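Local coordinates for protein BT_4661 (Bacteroides thetaiotaomicron, PDB 4AK2) that probably binds heparin and heparan sulphate at the bacterial cell surface, this chain being the ligand-binding C-terminal part of a SusE-like protein, at residues 164-175 against 178-188; 35-43 against 76-84. One frame throughout, in Å; residues are numbered along the deposited sequence. Where two conformers were deposited one is given.

The two contacts lie in different parts of the chain, their centres about 26 Å apart and their nearest atoms about 10 Å apart, and contact 2 closes along the sequence before contact 1 opens. Contact 1, residues 164-175 against 178-188, is a hairpin with its following loop and helix start, and it reaches the glycan directly: Gln182 bonds a sulfate of SGN and lies against that of IDS. Contact 2, residues 35-43 against 76-84, is packing of a loop on a strand; its closest approach to sugar is through Leu84, whose side chain stops about 8 Å from a bound SGN. Of the two, contact 1 is the one that bonds the glycan, as part of a pocket of 15 residues.

Contact 1. Residues 164-175 against 178-188. With SGN (2-deoxy-6-O-sulfo-2-(sulfoamino)-alpha-D-glucopyranose), chain B; IDS (2-O-sulfo-alpha-L-idopyranuronic acid), chain C.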
loop_
_atom_site.group_PDB
_atom_site.type_symbol
_atom_site.label_atom_id
_atom_site.label_comp_id
_atom_site.label_asym_id
_atom_site.label_seq_id
_atom_site.Cartn_x
_atom_site.Cartn_y
_atom_site.Cartn_z
ATOM N N PHE A 164 -1.511 -1.051 12.079
ATOM C CA PHE A 164 -0.684 -1.667 11.059
ATOM C C PHE A 164 -1.367 -2.937 10.584
ATOM O O PHE A 164 -1.885 -3.726 11.389
ATOM C CB PHE A 164 0.696 -2.000 11.611
ATOM C CG PHE A 164 1.447 -0.817 12.142
ATOM C CD1 PHE A 164 2.258 -0.070 11.308
ATOM C CD2 PHE A 164 1.351 -0.447 13.491
ATOM C CE1 PHE A 164 2.954 1.012 11.792
ATOM C CE2 PHE A 164 2.044 0.639 13.991
ATOM C CZ PHE A 164 2.842 1.387 13.141
ATOM N N PHE A 165 -1.406 -3.148 9.274
ATOM C CA PHE A 165 -2.042 -4.323 8.669
ATOM C C PHE A 165 -1.096 -4.842 7.585
ATOM O O PHE A 165 -0.459 -4.017 6.845
ATOM C CB PHE A 165 -3.332 -3.997 7.941
ATOM C CG PHE A 165 -4.441 -3.446 8.829
ATOM C CD1 PHE A 165 -4.403 -2.096 9.265
ATOM C CD2 PHE A 165 -5.560 -4.227 9.171
ATOM C CE1 PHE A 165 -5.412 -1.554 10.034
ATOM C CE2 PHE A 165 -6.579 -3.660 9.935
ATOM C CZ PHE A 165 -6.502 -2.341 10.371
ATOM N N TYR A 166 -1.030 -6.140 7.388
ATOM C CA TYR A 166 -0.244 -6.715 6.321
ATOM C C TYR A 166 -1.042 -7.707 5.527
ATOM O O TYR A 166 -1.765 -8.568 6.121
ATOM C CB TYR A 166 0.998 -7.426 6.898
ATOM C CG TYR A 166 1.906 -8.021 5.851
ATOM C CD1 TYR A 166 2.911 -7.246 5.283
ATOM C CD2 TYR A 166 1.785 -9.342 5.453
ATOM C CE1 TYR A 166 3.755 -7.767 4.327
ATOM C CE2 TYR A 166 2.610 -9.896 4.487
ATOM C CZ TYR A 166 3.604 -9.069 3.919
ATOM O OH TYR A 166 4.514 -9.518 2.972
ATOM N N TYR A 167 -0.924 -7.708 4.200
ATOM C CA TYR A 167 -1.663 -8.643 3.345
ATOM C C TYR A 167 -0.659 -9.376 2.482
ATOM O O TYR A 167 -0.007 -8.765 1.621
ATOM C CB TYR A 167 -2.683 -7.901 2.468
ATOM C CG TYR A 167 -3.657 -7.180 3.351
ATOM C CD1 TYR A 167 -4.700 -7.907 3.968
ATOM C CD2 TYR A 167 -3.525 -5.839 3.654
ATOM C CE1 TYR A 167 -5.551 -7.310 4.881
ATOM C CE2 TYR A 167 -4.430 -5.206 4.553
ATOM C CZ TYR A 167 -5.449 -5.963 5.157
ATOM O OH TYR A 167 -6.322 -5.376 6.055
ATOM N N ASN A 168 -0.502 -10.673 2.716
ATOM C CA ASN A 168 0.347 -11.488 1.856
ATOM C C ASN A 168 -0.233 -11.482 0.460
ATOM O O ASN A 168 -1.464 -11.560 0.269
ATOM C CB ASN A 168 0.360 -12.935 2.373
ATOM C CG ASN A 168 1.290 -13.810 1.557
ATOM O OD1 ASN A 168 2.394 -13.416 1.233
ATOM N ND2 ASN A 168 0.825 -14.980 1.174
ATOM N N ILE A 169 0.632 -11.320 -0.533
ATOM C CA ILE A 169 0.200 -11.320 -1.939
ATOM C C ILE A 169 0.643 -12.603 -2.598
ATOM O O ILE A 169 -0.200 -13.456 -2.919
ATOM C CB ILE A 169 0.668 -10.047 -2.702
ATOM C CG1 ILE A 169 -0.099 -8.817 -2.137
ATOM C CG2 ILE A 169 0.512 -10.192 -4.195
ATOM C CD1 ILE A 169 0.500 -7.464 -2.527
ATOM N N ALA A 170 1.956 -12.795 -2.725
ATOM C CA ALA A 170 2.471 -14.023 -3.345
ATOM C C ALA A 170 3.616 -14.665 -2.545
ATOM O O ALA A 170 4.422 -15.420 -3.074
ATOM C CB ALA A 170 2.830 -13.812 -4.828
ATOM N N GLY A 171 3.683 -14.322 -1.255
ATOM C CA GLY A 171 4.638 -14.928 -0.340
ATOM C C GLY A 171 4.095 -16.241 0.183
ATOM O O GLY A 171 3.008 -16.666 -0.208
ATOM N N PRO A 172 4.839 -16.859 1.101
ATOM C CA PRO A 172 4.385 -18.131 1.662
ATOM C C PRO A 172 3.119 -17.939 2.503
ATOM O O PRO A 172 2.942 -16.892 3.133
ATOM C CB PRO A 172 5.564 -18.600 2.526
ATOM C CG PRO A 172 6.459 -17.415 2.701
ATOM C CD PRO A 172 6.153 -16.421 1.622
ATOM N N ASP A 173 2.233 -18.941 2.508
ATOM C CA ASP A 173 1.000 -18.846 3.282
ATOM C C ASP A 173 1.314 -18.659 4.763
ATOM O O ASP A 173 0.505 -18.106 5.511
ATOM C CB ASP A 173 0.089 -20.037 3.006
ATOM C CG ASP A 173 -0.789 -19.831 1.774
ATOM O OD1 ASP A 173 -1.067 -18.667 1.370
ATOM O OD2 ASP A 173 -1.229 -20.850 1.218
ATOM N N SER A 174 2.514 -19.065 5.173
ATOM C CA SER A 174 2.922 -18.899 6.562
ATOM C C SER A 174 3.161 -17.418 6.966
ATOM O O SER A 174 3.246 -17.127 8.166
ATOM C CB SER A 174 4.121 -19.771 6.874
ATOM O OG SER A 174 5.188 -19.321 6.038
ATOM N N HIS A 175 3.217 -16.493 5.997
ATOM C CA HIS A 175 3.158 -15.053 6.276
ATOM C C HIS A 175 1.716 -14.648 6.495
ATOM O O HIS A 175 1.037 -14.199 5.577
ATOM C CB HIS A 175 3.761 -14.257 5.119
ATOM C CG HIS A 175 5.260 -14.439 4.953
ATOM N ND1 HIS A 175 5.971 -13.724 4.042
ATOM C CD2 HIS A 175 6.167 -15.225 5.640
ATOM C CE1 HIS A 175 7.281 -14.080 4.132
ATOM N NE2 HIS A 175 7.402 -14.976 5.135
ATOM N N GLY A 178 -3.127 -9.834 8.192
ATOM C CA GLY A 178 -4.071 -9.168 9.069
ATOM C C GLY A 178 -3.444 -8.102 9.923
ATOM O O GLY A 178 -2.266 -7.730 9.742
ATOM N N ALA A 179 -4.233 -7.539 10.833
ATOM C CA ALA A 179 -3.810 -6.472 11.707
ATOM C C ALA A 179 -2.794 -6.942 12.703
ATOM O O ALA A 179 -2.935 -8.028 13.290
ATOM C CB ALA A 179 -5.006 -5.887 12.458
ATOM N N LEU A 180 -1.795 -6.113 12.973
ATOM C CA LEU A 180 -0.982 -6.257 14.156
ATOM C C LEU A 180 -1.868 -6.074 15.405
ATOM O O LEU A 180 -2.491 -5.024 15.571
ATOM C CB LEU A 180 0.149 -5.217 14.158
ATOM C CG LEU A 180 1.031 -5.189 15.397
ATOM C CD1 LEU A 180 1.837 -6.480 15.538
ATOM C CD2 LEU A 180 1.957 -3.968 15.340
ATOM N N ALA A 181 -1.934 -7.116 16.231
ATOM C CA ALA A 181 -2.921 -7.165 17.367
ATOM C C ALA A 181 -2.391 -7.995 18.514
ATOM O O ALA A 181 -1.661 -8.974 18.295
ATOM C CB ALA A 181 -4.240 -7.732 16.863
ATOM N N GLN A 182 -2.814 -7.652 19.740
ATOM C CA GLN A 182 -2.428 -8.430 20.916
ATOM C C GLN A 182 -2.908 -9.865 20.762
ATOM O O GLN A 182 -4.031 -10.085 20.299
ATOM C CB GLN A 182 -3.072 -7.855 22.184
ATOM C CG GLN A 182 -2.554 -6.473 22.534
ATOM C CD GLN A 182 -3.289 -5.350 21.819
ATOM O OE1 GLN A 182 -3.726 -5.473 20.636
ATOM N NE2 GLN A 182 -3.381 -4.214 22.508
ATOM N N LYS A 183 -2.061 -10.828 21.140
ATOM C CA LYS A 183 -2.407 -12.269 21.189
ATOM C C LYS A 183 -2.689 -12.897 19.828
ATOM O O LYS A 183 -3.204 -14.013 19.741
ATOM C CB LYS A 183 -3.569 -12.589 22.179
ATOM N N VAL A 184 -2.343 -12.174 18.754
ATOM C CA VAL A 184 -2.453 -12.722 17.412
ATOM C C VAL A 184 -1.035 -12.909 16.874
ATOM O O VAL A 184 -0.264 -11.959 16.838
ATOM C CB VAL A 184 -3.287 -11.806 16.479
ATOM C CG1 VAL A 184 -3.349 -12.385 15.081
ATOM C CG2 VAL A 184 -4.703 -11.613 17.039
ATOM N N ASP A 185 -0.706 -14.138 16.458
ATOM C CA ASP A 185 0.562 -14.477 15.823
ATOM C C ASP A 185 0.399 -14.386 14.318
ATOM O O ASP A 185 -0.275 -15.202 13.693
ATOM C CB ASP A 185 0.972 -15.901 16.201
ATOM C CG ASP A 185 1.251 -16.040 17.682
ATOM O OD1 ASP A 185 2.033 -15.209 18.193
ATOM O OD2 ASP A 185 0.711 -16.972 18.335
ATOM N N ASN A 186 1.017 -13.379 13.721
ATOM C CA ASN A 186 0.915 -13.207 12.274
ATOM C C ASN A 186 2.189 -12.572 11.745
ATOM O O ASN A 186 3.174 -12.433 12.499
ATOM C CB ASN A 186 -0.359 -12.428 11.872
ATOM C CG ASN A 186 -0.465 -11.059 12.505
ATOM O OD1 ASN A 186 0.522 -10.490 12.999
ATOM N ND2 ASN A 186 -1.704 -10.520 12.539
ATOM N N PHE A 187 2.211 -12.207 10.457
ATOM C CA PHE A 187 3.473 -11.751 9.889
ATOM C C PHE A 187 3.940 -10.494 10.618
ATOM O O PHE A 187 5.152 -10.349 10.902
ATOM C CB PHE A 187 3.376 -11.553 8.391
ATOM C CG PHE A 187 4.703 -11.280 7.760
ATOM C CD1 PHE A 187 5.718 -12.242 7.805
ATOM C CD2 PHE A 187 4.961 -10.068 7.126
ATOM C CE1 PHE A 187 6.965 -12.019 7.223
ATOM C CE2 PHE A 187 6.202 -9.851 6.528
ATOM C CZ PHE A 187 7.207 -10.813 6.579
ATOM N N LEU A 188 3.003 -9.586 10.930
ATOM C CA LEU A 188 3.418 -8.355 11.605
ATOM C C LEU A 188 3.911 -8.590 13.017
ATOM O O LEU A 188 4.848 -7.933 13.449
ATOM C CB LEU A 188 2.341 -7.289 11.597
ATOM C CG LEU A 188 2.124 -6.674 10.212
ATOM C CD1 LEU A 188 1.019 -5.637 10.319
ATOM C CD2 LEU A 188 3.371 -5.996 9.622
HETATM C C1 SGN B . 1.701 1.414 22.841
HETATM C C2 SGN B . 0.949 2.343 21.884
HETATM C C3 SGN B . -0.508 2.450 22.350
HETATM C C4 SGN B . -1.126 1.073 22.511
HETATM C C5 SGN B . -0.305 0.194 23.460
HETATM C C6 SGN B . -0.827 -1.246 23.425
HETATM N N2 SGN B . 1.623 3.635 21.830
HETATM O O1 SGN B . 1.855 2.025 24.119
HETATM O O3 SGN B . -1.213 3.187 21.349
HETATM O O4 SGN B . -2.392 1.204 23.178
HETATM O O5 SGN B . 1.026 0.161 22.942
HETATM O O6 SGN B . -0.098 -2.048 24.336
HETATM S S1 SGN B . 2.917 3.912 20.941
HETATM O O1S SGN B . 2.990 5.338 20.712
HETATM O O2S SGN B . 4.127 3.408 21.537
HETATM O O3S SGN B . 2.677 3.153 19.594
HETATM S S2 SGN B . -0.324 -3.572 24.361
HETATM O O4S SGN B . -1.671 -3.845 24.857
HETATM O O5S SGN B . 0.789 -4.153 25.418
HETATM O O6S SGN B . -0.017 -4.095 23.022
HETATM C C1 IDS C . -3.536 0.791 22.410
HETATM C C2 IDS C . -4.721 0.629 23.376
HETATM C C3 IDS C . -5.300 1.966 23.862
HETATM C C4 IDS C . -5.488 2.987 22.736
HETATM C C5 IDS C . -4.184 3.081 21.929
HETATM C C6 IDS C . -4.211 4.034 20.764
HETATM O O2 IDS C . -5.757 -0.108 22.709
HETATM O O3 IDS C . -4.473 2.534 24.879
HETATM O O4 IDS C . -6.550 2.587 21.861
HETATM O O5 IDS C . -3.855 1.772 21.424
HETATM O O6A IDS C . -4.353 5.260 20.968
HETATM O O6B IDS C . -4.108 3.525 19.619
HETATM S S IDS C . -5.802 -1.678 22.725
HETATM O O1S IDS C . -6.860 -2.137 21.820
HETATM O O2S IDS C . -4.465 -2.142 22.301
HETATM O O3S IDS C . -6.063 -1.982 24.135
HETATM O O HOH W 1 -2.009 -2.481 14.628
#
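The ring of Phe187 lies across His175 and Tyr166, its CD1-CE1 side on the imidazole and its CD2-CE2 side on the phenol, and this aromatic cluster is the dense end of the contact. His175 stacks face to face on it, centroids 4.2 Å apart and planes at 26°, while the other face of the imidazole is covered by Pro172 CG. Tyr166 meets Phe187 obliquely, with Phe187 CD2 over the centre of the phenol ring, 3.5 Å from Tyr166 CE2. With its CG anti to the backbone N (chi1 -172°), Phe187 reaches back from the first turn of its helix to both rings; cutting the side chain back to alanine is likely to uncover the Tyr166 ring and leave the imidazole without its stacking partner. Asn238 bonds His175 NE2, helping to fix the ring's rotation. Beside the cluster, Leu188 lays its branched end on the strand, CG 3.6 Å from Tyr166 CB.

The hairpin itself is antiparallel: Tyr166 and Gly178 form a hydrogen-bonded pair, with Gly178 N 2.8 Å from Tyr166 O, and Phe165 faces Ala179 in a non-hydrogen-bonded one. A CB on Gly178 would be pressed against the preceding carbonyl O, so only glycine sits easily here. Further along, water 1 bridges Phe164 N and Leu180 O.

The other end is loose. Residues 182-185 swing outward through a type II turn, exposed and touching nothing of 164-175. From there Gln182, its chain bent at chi2 (86°), donates from NE2 to SGN O4S at 2.9 Å. Arg161 also bonds SGN, and Arg162 bonds IDS.

Asn186 N-caps helix 187-195 and ties it to the hairpin through Ala179 O; strand 163-168 pairs on its other edge with strand 241-254, and Tyr166 also packs on Phe276 of strand 268-276.

Contact 2. Residues 35-43 against 76-84; sequences KLNSVKPVP and TGQITITGL
Gln78 grips the loop at Lys40: its extended side chain brings NE2 to Lys40 O at 2.8 Å, in a nearly straight bond (166°) close to the amide plane. One residue on, Ile79 N donates to Pro41 O at 2.9 Å. The compact apolar ring of Pro41 packs among Tyr12, Phe28 and Phe113, with no N-H to satisfy. At the far end Leu36 presses CD1 against Leu84, 3.9 Å from CB, the two side chains crossing at about a right angle. The aliphatic part of Lys40 runs alongside Thr80.

Water extends the grip. Water 2 accepts from Ile81 N, with Leu36 O and Val39 O among more acceptors than it has protons for, while water 3 joins Lys40 NZ to Thr80 OG1. Ile79 O, buried here, has no polar partner in the model.

The next shell sets these groups in place. Thr76 OG1 accepts from Gln78 N in an ST turn. Gly77 is needed because a CB would jam against the preceding carbonyl O and run into Pro43 CD. Tyr12 bonds Gly77 O, and Phe113 of strand 105-115 backs Ile81 and Leu84. This is loop-on-strand packing: the link between strands 27-30 and 45-46 flanks strand 79-82, antiparallel partner of 69-72.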
loop_
_atom_site.group_PDB
_atom_site.type_symbol
_atom_site.label_atom_id
_atom_site.label_comp_id
_atom_site.label_asym_id
_atom_site.label_seq_id
_atom_site.Cartn_x
_atom_site.Cartn_y
_atom_site.Cartn_z
ATOM N N LYS A 35 -16.076 11.806 -4.398
ATOM C CA LYS A 35 -16.969 10.705 -4.087
ATOM C C LYS A 35 -16.372 9.406 -4.615
ATOM O O LYS A 35 -15.860 9.338 -5.747
ATOM C CB LYS A 35 -18.356 10.933 -4.707
ATOM C CG LYS A 35 -19.090 12.180 -4.180
ATOM N N LEU A 36 -16.465 8.355 -3.792
ATOM C CA LEU A 36 -15.983 7.023 -4.209
ATOM C C LEU A 36 -16.632 6.501 -5.495
ATOM O O LEU A 36 -15.976 5.804 -6.285
ATOM C CB LEU A 36 -16.154 5.970 -3.130
ATOM C CG LEU A 36 -15.341 6.128 -1.881
ATOM C CD1 LEU A 36 -15.772 5.070 -0.877
ATOM C CD2 LEU A 36 -13.887 5.959 -2.227
ATOM N N ASN A 37 -17.917 6.811 -5.696
ATOM C CA ASN A 37 -18.616 6.357 -6.893
ATOM C C ASN A 37 -18.161 7.031 -8.196
ATOM O O ASN A 37 -18.637 6.664 -9.274
ATOM C CB ASN A 37 -20.137 6.392 -6.690
ATOM C CG ASN A 37 -20.705 7.799 -6.690
ATOM O OD1 ASN A 37 -19.986 8.792 -6.848
ATOM N ND2 ASN A 37 -22.028 7.886 -6.534
ATOM N N SER A 38 -17.221 7.988 -8.107
ATOM C CA SER A 38 -16.689 8.602 -9.331
ATOM C C SER A 38 -15.487 7.871 -9.895
ATOM O O SER A 38 -15.050 8.187 -10.991
ATOM C CB SER A 38 -16.315 10.060 -9.120
ATOM O OG SER A 38 -15.206 10.152 -8.256
ATOM N N VAL A 39 -14.934 6.916 -9.156
ATOM C CA VAL A 39 -13.697 6.257 -9.600
ATOM C C VAL A 39 -13.999 4.769 -9.681
ATOM O O VAL A 39 -14.005 4.076 -8.659
ATOM C CB VAL A 39 -12.531 6.541 -8.615
ATOM C CG1 VAL A 39 -11.274 5.788 -9.002
ATOM C CG2 VAL A 39 -12.212 8.031 -8.580
ATOM N N LYS A 40 -14.253 4.292 -10.895
ATOM C CA LYS A 40 -14.663 2.908 -11.136
ATOM C C LYS A 40 -13.752 2.373 -12.233
ATOM O O LYS A 40 -14.116 2.345 -13.417
ATOM C CB LYS A 40 -16.160 2.834 -11.537
ATOM C CG LYS A 40 -17.111 3.298 -10.444
ATOM C CD LYS A 40 -18.554 3.102 -10.896
ATOM C CE LYS A 40 -19.527 3.550 -9.831
ATOM N NZ LYS A 40 -20.927 3.273 -10.273
ATOM N N PRO A 41 -12.541 1.950 -11.869
ATOM C CA PRO A 41 -11.549 1.664 -12.923
ATOM C C PRO A 41 -11.892 0.423 -13.717
ATOM O O PRO A 41 -12.416 -0.575 -13.193
ATOM C CB PRO A 41 -10.250 1.438 -12.168
ATOM C CG PRO A 41 -10.535 1.612 -10.755
ATOM C CD PRO A 41 -11.992 1.917 -10.512
ATOM N N VAL A 42 -11.526 0.493 -14.997
ATOM C CA VAL A 42 -11.637 -0.658 -15.877
ATOM C C VAL A 42 -10.253 -1.022 -16.407
ATOM O O VAL A 42 -9.331 -0.167 -16.532
ATOM C CB VAL A 42 -12.585 -0.435 -17.073
ATOM C CG1 VAL A 42 -14.043 -0.332 -16.623
ATOM C CG2 VAL A 42 -12.133 0.771 -17.903
ATOM N N PRO A 43 -10.048 -2.316 -16.705
ATOM C CA PRO A 43 -8.720 -2.696 -17.174
ATOM C C PRO A 43 -8.399 -2.138 -18.560
ATOM O O PRO A 43 -9.280 -1.927 -19.412
ATOM C CB PRO A 43 -8.784 -4.225 -17.166
ATOM C CG PRO A 43 -10.237 -4.524 -17.386
ATOM C CD PRO A 43 -10.983 -3.461 -16.628
ATOM N N THR A 76 -16.687 -6.921 -17.668
ATOM C CA THR A 76 -15.858 -5.776 -18.060
ATOM C C THR A 76 -14.634 -5.535 -17.158
ATOM O O THR A 76 -13.685 -4.826 -17.519
ATOM C CB THR A 76 -16.657 -4.475 -18.046
ATOM O OG1 THR A 76 -16.965 -4.158 -16.689
ATOM C CG2 THR A 76 -17.932 -4.586 -18.854
ATOM N N GLY A 77 -14.650 -6.117 -15.978
ATOM C CA GLY A 77 -13.605 -5.886 -14.992
ATOM C C GLY A 77 -13.714 -4.564 -14.241
ATOM O O GLY A 77 -12.838 -4.247 -13.452
ATOM N N GLN A 78 -14.811 -3.813 -14.415
ATOM C CA GLN A 78 -14.947 -2.519 -13.746
ATOM C C GLN A 78 -15.063 -2.747 -12.261
ATOM O O GLN A 78 -15.915 -3.544 -11.827
ATOM C CB GLN A 78 -16.199 -1.727 -14.228
ATOM C CG GLN A 78 -16.278 -0.330 -13.604
ATOM C CD GLN A 78 -17.126 0.699 -14.383
ATOM O OE1 GLN A 78 -18.256 0.436 -14.715
ATOM N NE2 GLN A 78 -16.567 1.901 -14.634
ATOM N N ILE A 79 -14.224 -2.064 -11.495
ATOM C CA ILE A 79 -14.262 -2.229 -10.034
ATOM C C ILE A 79 -15.044 -1.069 -9.411
ATOM O O ILE A 79 -14.913 0.085 -9.830
ATOM C CB ILE A 79 -12.836 -2.160 -9.441
ATOM C CG1 ILE A 79 -11.924 -3.205 -10.096
ATOM C CG2 ILE A 79 -12.825 -2.249 -7.926
ATOM C CD1 ILE A 79 -10.456 -3.004 -9.784
ATOM N N THR A 80 -15.863 -1.376 -8.405
ATOM C CA THR A 80 -16.524 -0.355 -7.603
ATOM C C THR A 80 -16.187 -0.577 -6.134
ATOM O O THR A 80 -16.297 -1.696 -5.629
ATOM C CB THR A 80 -18.063 -0.404 -7.791
ATOM O OG1 THR A 80 -18.340 -0.186 -9.167
ATOM C CG2 THR A 80 -18.734 0.669 -6.960
ATOM N N ILE A 81 -15.772 0.498 -5.465
ATOM C CA ILE A 81 -15.441 0.477 -4.059
ATOM C C ILE A 81 -16.474 1.296 -3.297
ATOM O O ILE A 81 -16.880 2.364 -3.735
ATOM C CB ILE A 81 -14.028 1.094 -3.806
ATOM C CG1 ILE A 81 -12.991 0.389 -4.635
ATOM C CG2 ILE A 81 -13.680 0.958 -2.331
ATOM C CD1 ILE A 81 -12.656 -0.988 -4.131
ATOM N N THR A 82 -16.864 0.790 -2.124
ATOM C CA THR A 82 -17.727 1.550 -1.212
ATOM C C THR A 82 -17.153 1.519 0.201
ATOM O O THR A 82 -16.421 0.587 0.565
ATOM C CB THR A 82 -19.181 1.018 -1.173
ATOM O OG1 THR A 82 -19.177 -0.332 -0.708
ATOM C CG2 THR A 82 -19.814 1.097 -2.556
ATOM N N GLY A 83 -17.463 2.546 0.987
ATOM C CA GLY A 83 -17.176 2.530 2.442
ATOM C C GLY A 83 -15.743 2.942 2.817
ATOM O O GLY A 83 -15.452 3.181 3.981
ATOM N N LEU A 84 -14.824 2.986 1.858
ATOM C CA LEU A 84 -13.481 3.470 2.166
ATOM C C LEU A 84 -13.608 4.866 2.756
ATOM O O LEU A 84 -14.270 5.713 2.164
ATOM C CB LEU A 84 -12.620 3.496 0.884
ATOM C CG LEU A 84 -11.185 4.054 0.947
ATOM C CD1 LEU A 84 -10.361 3.224 1.919
ATOM C CD2 LEU A 84 -10.575 4.047 -0.447
HETATM O O HOH W 2 -15.846 3.003 -6.830
HETATM O O HOH W 3 -20.894 0.384 -10.019
#